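Local structure of aeromonas extracellular serine protease (Aeromonas sobria, 3WQB) at residues Pro434-Val445 with Leu585-Asp596. The protein is a secreted, calcium-binding serine protease of the furin subfamily that cleaves peptide bonds after paired basic residues, one of them lysine, and activates the host kallikrein/kinin system. The protein carries 1 engineered substitution. Numbering follows the deposited sequence.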
loop_
_atom_site.group_PDB
_atom_site.type_symbol
_atom_site.label_atom_id
_atom_site.label_comp_id
_atom_site.label_asym_id
_atom_site.label_seq_id
_atom_site.Cartn_x
_atom_site.Cartn_y
_atom_site.Cartn_z
ATOM N N PRO A 434 13.821 -20.166 -8.471
ATOM C CA PRO A 434 14.149 -18.740 -8.442
ATOM C C PRO A 434 13.189 -17.876 -9.261
ATOM O O PRO A 434 12.615 -18.329 -10.254
ATOM C CB PRO A 434 15.569 -18.696 -9.025
ATOM C CG PRO A 434 16.130 -20.025 -8.681
ATOM C CD PRO A 434 14.987 -20.965 -8.901
ATOM N N LEU A 435 13.009 -16.640 -8.817
ATOM C CA LEU A 435 12.197 -15.680 -9.551
ATOM C C LEU A 435 12.831 -15.372 -10.906
ATOM O O LEU A 435 14.041 -15.124 -10.997
ATOM C CB LEU A 435 12.074 -14.377 -8.753
ATOM C CG LEU A 435 11.189 -13.288 -9.396
ATOM C CD1 LEU A 435 9.718 -13.670 -9.414
ATOM C CD2 LEU A 435 11.379 -11.964 -8.679
ATOM N N VAL A 436 12.002 -15.401 -11.946
ATOM C CA VAL A 436 12.374 -14.945 -13.272
ATOM C C VAL A 436 11.552 -13.697 -13.564
ATOM O O VAL A 436 10.319 -13.697 -13.457
ATOM C CB VAL A 436 12.069 -16.022 -14.336
ATOM C CG1 VAL A 436 12.326 -15.485 -15.739
ATOM C CG2 VAL A 436 12.905 -17.274 -14.084
ATOM N N GLN A 437 12.249 -12.622 -13.907
ATOM C CA GLN A 437 11.612 -11.384 -14.329
ATOM C C GLN A 437 11.856 -11.239 -15.825
ATOM O O GLN A 437 12.974 -10.908 -16.260
ATOM C CB GLN A 437 12.209 -10.204 -13.564
ATOM C CG GLN A 437 12.053 -10.332 -12.063
ATOM C CD GLN A 437 12.745 -9.225 -11.317
ATOM O OE1 GLN A 437 12.356 -8.066 -11.426
ATOM N NE2 GLN A 437 13.774 -9.572 -10.554
ATOM N N LEU A 438 10.823 -11.513 -16.617
ATOM C CA LEU A 438 10.982 -11.459 -18.061
ATOM C C LEU A 438 11.247 -10.024 -18.494
ATOM O O LEU A 438 10.765 -9.084 -17.864
ATOM C CB LEU A 438 9.755 -12.023 -18.789
ATOM C CG LEU A 438 9.471 -13.519 -18.652
ATOM C CD1 LEU A 438 8.260 -13.900 -19.480
ATOM C CD2 LEU A 438 10.673 -14.361 -19.075
ATOM N N PRO A 439 12.027 -9.843 -19.572
ATOM C CA PRO A 439 12.230 -8.490 -20.071
ATOM C C PRO A 439 10.893 -7.824 -20.408
ATOM O O PRO A 439 9.969 -8.492 -20.882
ATOM C CB PRO A 439 13.051 -8.707 -21.348
ATOM C CG PRO A 439 13.723 -10.021 -21.149
ATOM C CD PRO A 439 12.764 -10.850 -20.356
ATOM N N TRP A 440 10.798 -6.528 -20.137
ATOM C CA TRP A 440 9.650 -5.736 -20.570
ATOM C C TRP A 440 9.486 -5.896 -22.080
ATOM O O TRP A 440 10.478 -5.873 -22.830
ATOM C CB TRP A 440 9.865 -4.258 -20.252
ATOM C CG TRP A 440 9.679 -3.860 -18.821
ATOM C CD1 TRP A 440 10.660 -3.646 -17.900
ATOM C CD2 TRP A 440 8.436 -3.588 -18.155
ATOM N NE1 TRP A 440 10.112 -3.276 -16.700
ATOM C CE2 TRP A 440 8.747 -3.221 -16.829
ATOM C CE3 TRP A 440 7.092 -3.633 -18.547
ATOM C CZ2 TRP A 440 7.761 -2.903 -15.887
ATOM C CZ3 TRP A 440 6.112 -3.303 -17.617
ATOM C CH2 TRP A 440 6.452 -2.945 -16.303
ATOM N N GLN A 441 8.245 -6.108 -22.508
ATOM C CA GLN A 441 7.890 -6.111 -23.915
ATOM C C GLN A 441 7.027 -4.895 -24.173
ATOM O O GLN A 441 5.933 -4.773 -23.605
ATOM C CB GLN A 441 7.127 -7.379 -24.298
ATOM C CG GLN A 441 7.995 -8.596 -24.321
ATOM C CD GLN A 441 7.366 -9.796 -25.004
ATOM O OE1 GLN A 441 6.292 -9.727 -25.634
ATOM N NE2 GLN A 441 8.043 -10.915 -24.888
ATOM N N LYS A 442 7.531 -3.994 -25.015
ATOM C CA LYS A 442 6.836 -2.748 -25.335
ATOM C C LYS A 442 6.101 -2.864 -26.661
ATOM O O LYS A 442 6.644 -3.362 -27.652
ATOM C CB LYS A 442 7.813 -1.561 -25.361
ATOM C CG LYS A 442 7.126 -0.204 -25.542
ATOM C CD LYS A 442 8.030 0.954 -25.158
ATOM C CE LYS A 442 7.261 2.268 -25.181
ATOM N NZ LYS A 442 8.018 3.376 -24.526
ATOM N N ILE A 443 4.863 -2.385 -26.667
ATOM C CA ILE A 443 4.030 -2.388 -27.855
ATOM C C ILE A 443 3.620 -0.950 -28.141
ATOM O O ILE A 443 2.811 -0.374 -27.415
ATOM C CB ILE A 443 2.763 -3.278 -27.673
ATOM C CG1 ILE A 443 3.132 -4.694 -27.203
ATOM C CG2 ILE A 443 1.953 -3.332 -28.964
ATOM C CD1 ILE A 443 3.169 -4.867 -25.694
ATOM N N ASN A 444 4.195 -0.367 -29.191
ATOM C CA ASN A 444 3.765 0.940 -29.663
ATOM C C ASN A 444 2.561 0.768 -30.579
ATOM O O ASN A 444 2.578 -0.067 -31.485
ATOM C CB ASN A 444 4.895 1.660 -30.406
ATOM C CG ASN A 444 6.072 1.995 -29.506
ATOM O OD1 ASN A 444 5.914 2.622 -28.459
ATOM N ND2 ASN A 444 7.259 1.589 -29.920
ATOM N N VAL A 445 1.520 1.558 -30.338
ATOM C CA VAL A 445 0.249 1.399 -31.035
ATOM C C VAL A 445 0.107 2.538 -32.035
ATOM O O VAL A 445 0.402 3.690 -31.718
ATOM C CB VAL A 445 -0.931 1.361 -30.030
ATOM C CG1 VAL A 445 -2.273 1.278 -30.746
ATOM C CG2 VAL A 445 -0.777 0.175 -29.085
ATOM N N LEU A 585 -4.685 5.392 -27.568
ATOM C CA LEU A 585 -3.694 4.528 -26.932
ATOM C C LEU A 585 -2.360 4.724 -27.648
ATOM O O LEU A 585 -2.281 4.602 -28.875
ATOM C CB LEU A 585 -4.128 3.060 -26.997
ATOM C CG LEU A 585 -3.191 2.020 -26.379
ATOM C CD1 LEU A 585 -2.958 2.263 -24.879
ATOM C CD2 LEU A 585 -3.728 0.626 -26.616
ATOM N N ILE A 586 -1.327 5.039 -26.877
ATOM C CA ILE A 586 0.006 5.320 -27.416
ATOM C C ILE A 586 0.895 4.072 -27.376
ATOM O O ILE A 586 1.457 3.658 -28.391
ATOM C CB ILE A 586 0.674 6.514 -26.669
ATOM C CG1 ILE A 586 -0.153 7.792 -26.855
ATOM C CG2 ILE A 586 2.131 6.714 -27.130
ATOM C CD1 ILE A 586 0.173 8.900 -25.865
ATOM N N SER A 587 1.016 3.472 -26.196
ATOM C CA SER A 587 1.855 2.299 -26.030
ATOM C C SER A 587 1.472 1.607 -24.747
ATOM O O SER A 587 0.865 2.208 -23.867
ATOM C CB SER A 587 3.332 2.690 -25.948
ATOM O OG SER A 587 3.613 3.398 -24.758
ATOM N N TRP A 588 1.842 0.339 -24.643
ATOM C CA TRP A 588 1.840 -0.327 -23.358
ATOM C C TRP A 588 3.003 -1.289 -23.311
ATOM O O TRP A 588 3.550 -1.657 -24.357
ATOM C CB TRP A 588 0.509 -1.027 -23.072
ATOM C CG TRP A 588 0.203 -2.229 -23.910
ATOM C CD1 TRP A 588 -0.029 -2.260 -25.256
ATOM C CD2 TRP A 588 0.067 -3.578 -23.446
ATOM N NE1 TRP A 588 -0.292 -3.540 -25.657
ATOM C CE2 TRP A 588 -0.242 -4.372 -24.568
ATOM C CE3 TRP A 588 0.198 -4.194 -22.192
ATOM C CZ2 TRP A 588 -0.450 -5.750 -24.472
ATOM C CZ3 TRP A 588 -0.015 -5.561 -22.096
ATOM C CH2 TRP A 588 -0.338 -6.324 -23.230
ATOM N N SER A 589 3.382 -1.682 -22.099
ATOM C CA SER A 589 4.452 -2.640 -21.899
ATOM C C SER A 589 4.005 -3.687 -20.893
ATOM O O SER A 589 3.248 -3.388 -19.972
ATOM C CB SER A 589 5.721 -1.945 -21.406
ATOM O OG SER A 589 6.190 -1.012 -22.355
ATOM N N LEU A 590 4.491 -4.907 -21.082
ATOM C CA LEU A 590 4.137 -6.040 -20.236
ATOM C C LEU A 590 5.378 -6.679 -19.644
ATOM O O LEU A 590 6.336 -6.973 -20.367
ATOM C CB LEU A 590 3.362 -7.090 -21.055
ATOM C CG LEU A 590 2.970 -8.391 -20.354
ATOM C CD1 LEU A 590 1.999 -8.140 -19.195
ATOM C CD2 LEU A 590 2.359 -9.358 -21.350
ATOM N N ARG A 591 5.349 -6.889 -18.331
ATOM C CA ARG A 591 6.384 -7.653 -17.658
ATOM C C ARG A 591 5.769 -8.802 -16.886
ATOM O O ARG A 591 4.916 -8.603 -16.012
ATOM C CB ARG A 591 7.234 -6.785 -16.725
ATOM C CG ARG A 591 8.402 -7.567 -16.156
ATOM C CD ARG A 591 9.394 -6.680 -15.478
ATOM N NE ARG A 591 10.739 -7.157 -15.762
ATOM C CZ ARG A 591 11.851 -6.600 -15.304
ATOM N NH1 ARG A 591 11.787 -5.535 -14.516
ATOM N NH2 ARG A 591 13.031 -7.118 -15.637
ATOM N N VAL A 592 6.193 -10.015 -17.219
ATOM C CA VAL A 592 5.768 -11.190 -16.471
ATOM C C VAL A 592 6.830 -11.557 -15.420
ATOM O O VAL A 592 8.015 -11.685 -15.740
ATOM C CB VAL A 592 5.496 -12.378 -17.415
ATOM C CG1 VAL A 592 5.008 -13.574 -16.629
ATOM C CG2 VAL A 592 4.453 -12.007 -18.462
ATOM N N LEU A 593 6.391 -11.706 -14.167
ATOM C CA LEU A 593 7.245 -12.150 -13.063
ATOM C C LEU A 593 6.764 -13.531 -12.637
ATOM O O LEU A 593 5.583 -13.721 -12.361
ATOM C CB LEU A 593 7.144 -11.170 -11.889
ATOM C CG LEU A 593 7.566 -9.731 -12.178
ATOM C CD1 LEU A 593 6.396 -8.889 -12.630
ATOM C CD2 LEU A 593 8.179 -9.150 -10.915
ATOM N N GLY A 594 7.660 -14.508 -12.620
ATOM C CA GLY A 594 7.244 -15.846 -12.266
ATOM C C GLY A 594 8.424 -16.765 -12.099
ATOM O O GLY A 594 9.494 -16.347 -11.670
ATOM N N HIS A 595 8.223 -18.034 -12.422
ATOM C CA HIS A 595 9.290 -19.008 -12.259
ATOM C C HIS A 595 9.159 -20.132 -13.265
ATOM O O HIS A 595 8.098 -20.344 -13.859
ATOM C CB HIS A 595 9.316 -19.554 -10.822
ATOM C CG HIS A 595 8.053 -20.243 -10.417
ATOM N ND1 HIS A 595 6.995 -19.577 -9.833
ATOM C CD2 HIS A 595 7.668 -21.537 -10.528
ATOM C CE1 HIS A 595 6.014 -20.431 -9.601
ATOM N NE2 HIS A 595 6.400 -21.628 -10.007
ATOM N N ASP A 596 10.259 -20.854 -13.438
ATOM C CA ASP A 596 10.319 -22.003 -14.327
ATOM C C ASP A 596 9.980 -23.269 -13.546
ATOM O O ASP A 596 10.796 -23.755 -12.765
ATOM C CB ASP A 596 11.732 -22.074 -14.928
ATOM C CG ASP A 596 11.974 -23.327 -15.749
ATOM O OD1 ASP A 596 11.012 -24.066 -16.045
ATOM O OD2 ASP A 596 13.151 -23.562 -16.093
HETATM O O HOH W 1 12.670 -20.372 -12.069
HETATM O O HOH W 2 7.427 -9.706 -20.000
HETATM O O HOH W 3 -0.984 5.966 -30.919
#
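Arg-591 and Trp-440 meet where the first strand of the P-domain's jelly-roll beta sandwich, running antiparallel to the last, breaks its regular pairing. The pairs Val-436 with Gly-594 and Gln-437 with Leu-593 slip by one residue before Gln-441 pairs with Leu-590, and the loop at Leu-438 to Trp-440 takes up the difference. There the arginine CB sits over the six-membered ring of Trp-440, 3.6 Å from its centroid and 8° off the normal, a CH-pi contact. The bend of Arg-591 at chi3 (-141°) brings NE round to Leu-438 O at 2.9 Å, a bond close to the guanidinium plane. Trp-440 CD1 lies over one face of that guanidinium and Gln-437 CB and OE1 over the opposite one, so the group is sandwiched, with the indole plane turned 37° from it. The amide of Gln-437 has its own partner, Glu-201 of the subtilisin domain, through NE2. A water bridges the strands at the break, donating to Pro-439 O and Leu-590 O and accepting from Val-592 N.

On the face away from Arg-591 and Trp-440, the one carrying Leu-590, Val-592 and Trp-588, Leu-438 CD1 packs on Val-592 CB at 3.8 Å. Farther along, CD1 of Ile-443 covers the five-membered ring of Trp-588, 3.8 Å from its centroid, while the indole NE1 hydrogen-bonds to Ser-462 OG. The side chains of Leu-438, Ile-443 and Trp-588 face the second sheet across the sandwich, through strand 460-466.

Strand 471-482 flanks the far edge of 585-595, which is thus paired on both sides; Ile-586 and Ser-587 together face Ser-480 as a classic beta bulge. Beside the bulge, Val-445 N donates to Ile-586 O at 2.9 Å, and a water bridges Val-445 O and Leu-585 O, 2.8 Å from each.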